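Local structure of MB2760 (Mycobacterium tuberculosis, 2BNG) at residues C[52-55]-C[59-62]; C[26-29]-C[35-38]. The protein hydrolyses long or bulky lipophilic epoxides, such as 9,10-epoxystearic acid and cholesterol 5,6-oxide, in vitro, although its physiological substrates have yet to be identified. All coordinates share one frame; numbering follows the deposited sequence.

Contact 1: residues C[52-55]-C[59-62]; sequences SRIR and RTAT
Arg59 and Thr60, in the first half of helix 57-65, lean on Ile54 and Arg55 of the strand that immediately precedes that helix, a tight strand-to-helix turn in the limonene-epoxide-hydrolase version of the NTF2-like fold. Strand 52-55 is an outermost strand of the chain's curved mixed sheet, and the chain folds back on it after a very short connection. Arg59 comes first, its CB directed at the strand. The side chain sets out with CG anti to the backbone N (chi1 177°) and bends at chi3, which brings one face of the guanidinium over the CG2 methyl of Ile54 and the carbonyl oxygen of Arg55. The approach is loose: Ile54 CG2 lies 4.4 Å from Arg59 NE, and Arg55 O is 3.8 Å from Arg59 NH1, a polar proximity without a hydrogen bond. Arg55 takes part mainly through its backbone, since its own side chain starts away from the helix and packs on Val45. Thr60 follows and makes the closer approach. Its hydroxyl is hydrogen-bonded to Gly56 O, in the connection itself, and the same oxygen touches the isoleucine methyl. The threonine also packs against Leu44 and Tyr46 of the adjoining strand, whereas Ile54 exchanges backbone hydrogen bonds with Tyr46; helix and edge strand are thus tied to the same neighbour. Ile54 holds CG2 anti to its backbone N, and this branch reaches across to the hydroxyl, with Ile54 CG2 3.2 Å from Thr60 OG1.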
loop_
_atom_site.group_PDB
_atom_site.type_symbol
_atom_site.label_atom_id
_atom_site.label_comp_id
_atom_site.label_asym_id
_atom_site.label_seq_id
_atom_site.Cartn_x
_atom_site.Cartn_y
_atom_site.Cartn_z
ATOM N N SER C 52 -25.806 -47.579 7.920
ATOM C CA SER C 52 -26.737 -47.055 8.883
ATOM C C SER C 52 -27.676 -46.066 8.233
ATOM O O SER C 52 -27.290 -45.312 7.315
ATOM C CB SER C 52 -26.005 -46.409 10.073
ATOM O OG SER C 52 -25.381 -45.181 9.740
ATOM N N ARG C 53 -28.917 -46.105 8.705
ATOM C CA ARG C 53 -29.881 -45.071 8.412
ATOM C C ARG C 53 -30.593 -44.605 9.678
ATOM O O ARG C 53 -31.088 -45.409 10.457
ATOM C CB ARG C 53 -30.891 -45.509 7.362
ATOM C CG ARG C 53 -31.816 -44.350 7.076
ATOM C CD ARG C 53 -32.930 -44.647 6.135
ATOM N NE ARG C 53 -32.391 -44.809 4.810
ATOM C CZ ARG C 53 -32.488 -45.952 4.173
ATOM N NH1 ARG C 53 -33.126 -46.948 4.763
ATOM N NH2 ARG C 53 -31.981 -46.084 2.967
ATOM N N ILE C 54 -30.622 -43.295 9.874
ATOM C CA ILE C 54 -31.344 -42.688 10.981
ATOM C C ILE C 54 -32.294 -41.664 10.399
ATOM O O ILE C 54 -31.945 -40.939 9.452
ATOM C CB ILE C 54 -30.379 -42.011 11.999
ATOM C CG1 ILE C 54 -29.591 -43.077 12.762
ATOM C CG2 ILE C 54 -31.140 -41.151 12.999
ATOM C CD1 ILE C 54 -28.576 -42.509 13.754
ATOM N N ARG C 55 -33.483 -41.604 10.987
ATOM C CA ARG C 55 -34.493 -40.620 10.630
ATOM C C ARG C 55 -34.793 -39.628 11.733
ATOM O O ARG C 55 -35.122 -40.016 12.849
ATOM C CB ARG C 55 -35.763 -41.339 10.284
ATOM C CG ARG C 55 -35.459 -42.433 9.357
ATOM C CD ARG C 55 -36.684 -42.938 8.829
ATOM N NE ARG C 55 -37.300 -41.749 8.296
ATOM C CZ ARG C 55 -37.522 -41.538 7.011
ATOM N NH1 ARG C 55 -37.230 -42.410 6.074
ATOM N NH2 ARG C 55 -38.059 -40.431 6.651
ATOM N N ARG C 59 -33.095 -36.549 16.703
ATOM C CA ARG C 59 -32.502 -37.764 17.148
ATOM C C ARG C 59 -31.034 -37.839 16.700
ATOM O O ARG C 59 -30.184 -38.265 17.483
ATOM C CB ARG C 59 -33.336 -38.930 16.650
ATOM C CG ARG C 59 -32.773 -40.256 16.987
ATOM C CD ARG C 59 -33.871 -41.255 17.124
ATOM N NE ARG C 59 -33.561 -42.475 16.415
ATOM C CZ ARG C 59 -34.407 -43.129 15.626
ATOM N NH1 ARG C 59 -35.630 -42.730 15.455
ATOM N NH2 ARG C 59 -34.043 -44.215 15.019
ATOM N N THR C 60 -30.748 -37.401 15.464
ATOM C CA THR C 60 -29.366 -37.359 14.945
ATOM C C THR C 60 -28.524 -36.311 15.684
ATOM O O THR C 60 -27.373 -36.579 16.061
ATOM C CB THR C 60 -29.330 -37.090 13.420
ATOM O OG1 THR C 60 -30.007 -38.153 12.740
ATOM C CG2 THR C 60 -27.894 -36.990 12.899
ATOM N N ALA C 61 -29.122 -35.134 15.895
ATOM C CA ALA C 61 -28.474 -34.033 16.599
ATOM C C ALA C 61 -28.028 -34.416 18.009
ATOM O O ALA C 61 -26.895 -34.105 18.396
ATOM C CB ALA C 61 -29.356 -32.810 16.622
ATOM N N THR C 62 -28.891 -35.103 18.769
ATOM C CA THR C 62 -28.497 -35.476 20.135
ATOM C C THR C 62 -27.563 -36.693 20.169
ATOM O O THR C 62 -26.726 -36.814 21.069
ATOM C CB THR C 62 -29.681 -35.581 21.184
ATOM O OG1 THR C 62 -30.550 -36.653 20.863
ATOM C CG2 THR C 62 -30.530 -34.370 21.178
#

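Contact 2: residues C[26-29]-C[35-38]; sequences NALQ and TVDA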
loop_
_atom_site.group_PDB
_atom_site.type_symbol
_atom_site.label_atom_id
_atom_site.label_comp_id
_atom_site.label_asym_id
_atom_site.label_seq_id
_atom_site.Cartn_x
_atom_site.Cartn_y
_atom_site.Cartn_z
ATOM N N ASN C 26 -18.190 -27.838 9.516
ATOM C CA ASN C 26 -17.318 -27.161 10.472
ATOM C C ASN C 26 -17.888 -27.271 11.876
ATOM O O ASN C 26 -17.152 -27.491 12.834
ATOM C CB ASN C 26 -17.032 -25.699 10.085
ATOM C CG ASN C 26 -16.132 -25.585 8.838
ATOM O OD1 ASN C 26 -15.108 -26.271 8.714
ATOM N ND2 ASN C 26 -16.525 -24.728 7.910
ATOM N N ALA C 27 -19.205 -27.167 12.000
ATOM C CA ALA C 27 -19.844 -27.258 13.302
ATOM C C ALA C 27 -19.601 -28.600 13.980
ATOM O O ALA C 27 -19.374 -28.646 15.188
ATOM C CB ALA C 27 -21.349 -26.965 13.200
ATOM N N LEU C 28 -19.645 -29.686 13.206
ATOM C CA LEU C 28 -19.326 -31.023 13.707
ATOM C C LEU C 28 -17.893 -31.127 14.205
ATOM O O LEU C 28 -17.632 -31.649 15.291
ATOM C CB LEU C 28 -19.488 -32.057 12.612
ATOM C CG LEU C 28 -20.817 -32.687 12.268
ATOM C CD1 LEU C 28 -20.536 -33.646 11.119
ATOM C CD2 LEU C 28 -21.424 -33.416 13.460
ATOM N N GLN C 29 -16.966 -30.655 13.383
ATOM C CA GLN C 29 -15.555 -30.670 13.716
ATOM C C GLN C 29 -15.322 -29.822 14.976
ATOM O O GLN C 29 -14.575 -30.217 15.867
ATOM C CB GLN C 29 -14.731 -30.158 12.520
ATOM C CG GLN C 29 -13.257 -30.038 12.840
ATOM C CD GLN C 29 -12.350 -29.950 11.629
ATOM O OE1 GLN C 29 -11.161 -29.869 11.797
ATOM N NE2 GLN C 29 -12.893 -29.986 10.424
ATOM N N THR C 35 -25.268 -25.026 16.633
ATOM C CA THR C 35 -25.300 -24.888 15.176
ATOM C C THR C 35 -25.681 -26.207 14.484
ATOM O O THR C 35 -26.418 -26.202 13.498
ATOM C CB THR C 35 -23.966 -24.345 14.637
ATOM O OG1 THR C 35 -23.708 -23.073 15.240
ATOM C CG2 THR C 35 -23.979 -24.202 13.122
ATOM N N VAL C 36 -25.181 -27.330 14.997
ATOM C CA VAL C 36 -25.584 -28.645 14.490
ATOM C C VAL C 36 -27.117 -28.824 14.604
ATOM O O VAL C 36 -27.785 -29.241 13.652
ATOM C CB VAL C 36 -24.836 -29.784 15.212
ATOM C CG1 VAL C 36 -25.511 -31.135 14.934
ATOM C CG2 VAL C 36 -23.350 -29.776 14.810
ATOM N N ASP C 37 -27.663 -28.476 15.766
ATOM C CA ASP C 37 -29.116 -28.464 16.003
ATOM C C ASP C 37 -29.927 -27.584 15.070
ATOM O O ASP C 37 -30.978 -27.989 14.580
ATOM C CB ASP C 37 -29.418 -27.993 17.422
ATOM C CG ASP C 37 -29.259 -29.083 18.420
ATOM O OD1 ASP C 37 -29.564 -30.240 18.073
ATOM O OD2 ASP C 37 -28.818 -28.807 19.547
ATOM N N ALA C 38 -29.458 -26.365 14.857
ATOM C CA ALA C 38 -30.111 -25.454 13.927
ATOM C C ALA C 38 -30.011 -25.935 12.469
ATOM O O ALA C 38 -30.915 -25.665 11.675
ATOM C CB ALA C 38 -29.531 -24.062 14.071
#
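Helices 13-30 and 33-39 run close together at Ala27 and Val36, whose CA atoms are 6.0 Å apart. They are two consecutive helices joined by a very short turn, part of the helical layer that packs on the curved sheet of the NTF2-like fold. So close an approach suits a small residue on one side: Ala27 directs its methyl at the second helix and receives two neighbouring side chains of it at once. The CG2 of Thr35 meets this methyl, with Ala27 CB and Thr35 CG2 separated by 3.8 Å. Thr35 therefore divides its work, the methyl branch going to the alanine while the hydroxyl, on the other branch, is hydrogen-bonded to Asp32 in the turn between the helices. Val36 presses in from the same helix and is the more deeply buried of the pair. With CG1 anti to the backbone N (chi1 166°), its other methyl, Val36 CG2, packs on the alanine methyl, 3.8 Å from Ala27 CB, and also sits 4.0 Å from both Ala27 C and Leu28 N. Leu28 begins at an angle to the second helix but extends its CD2 towards the valine, and packs on Leu64 of helix 57-65 as well. Its side chain also lies about 7 Å from those of Asp93 and Asp122, the assigned catalytic proton donor and acceptor, which brings this apolar packing close to the active site. Across the contact, the Leu28 CD2 and Val36 CG2 methyls stand 4.3 Å apart.

In the fold
The two contacts illustrate how sequence neighbours fold back on each other at different depths. Contact 2 is buried and apolar, joining two helices through methyl groups; contact 1 is only partly buried, pairs an edge strand with a helix, and mixes one aliphatic branch with a hydroxyl and an exposed guanidinium. Neither is held by a hydrogen bond across its segments. They follow in series along the chain, with centres 14 Å apart, and meet through helix 57-65: Asp37 packs on Ala61 and forms a salt bridge with Arg65. Contact 2 also lies nearer the assigned proton acceptor, Asp122, whose side chain is about 7 Å from that of Leu28 against about 10 Å from that of Thr60.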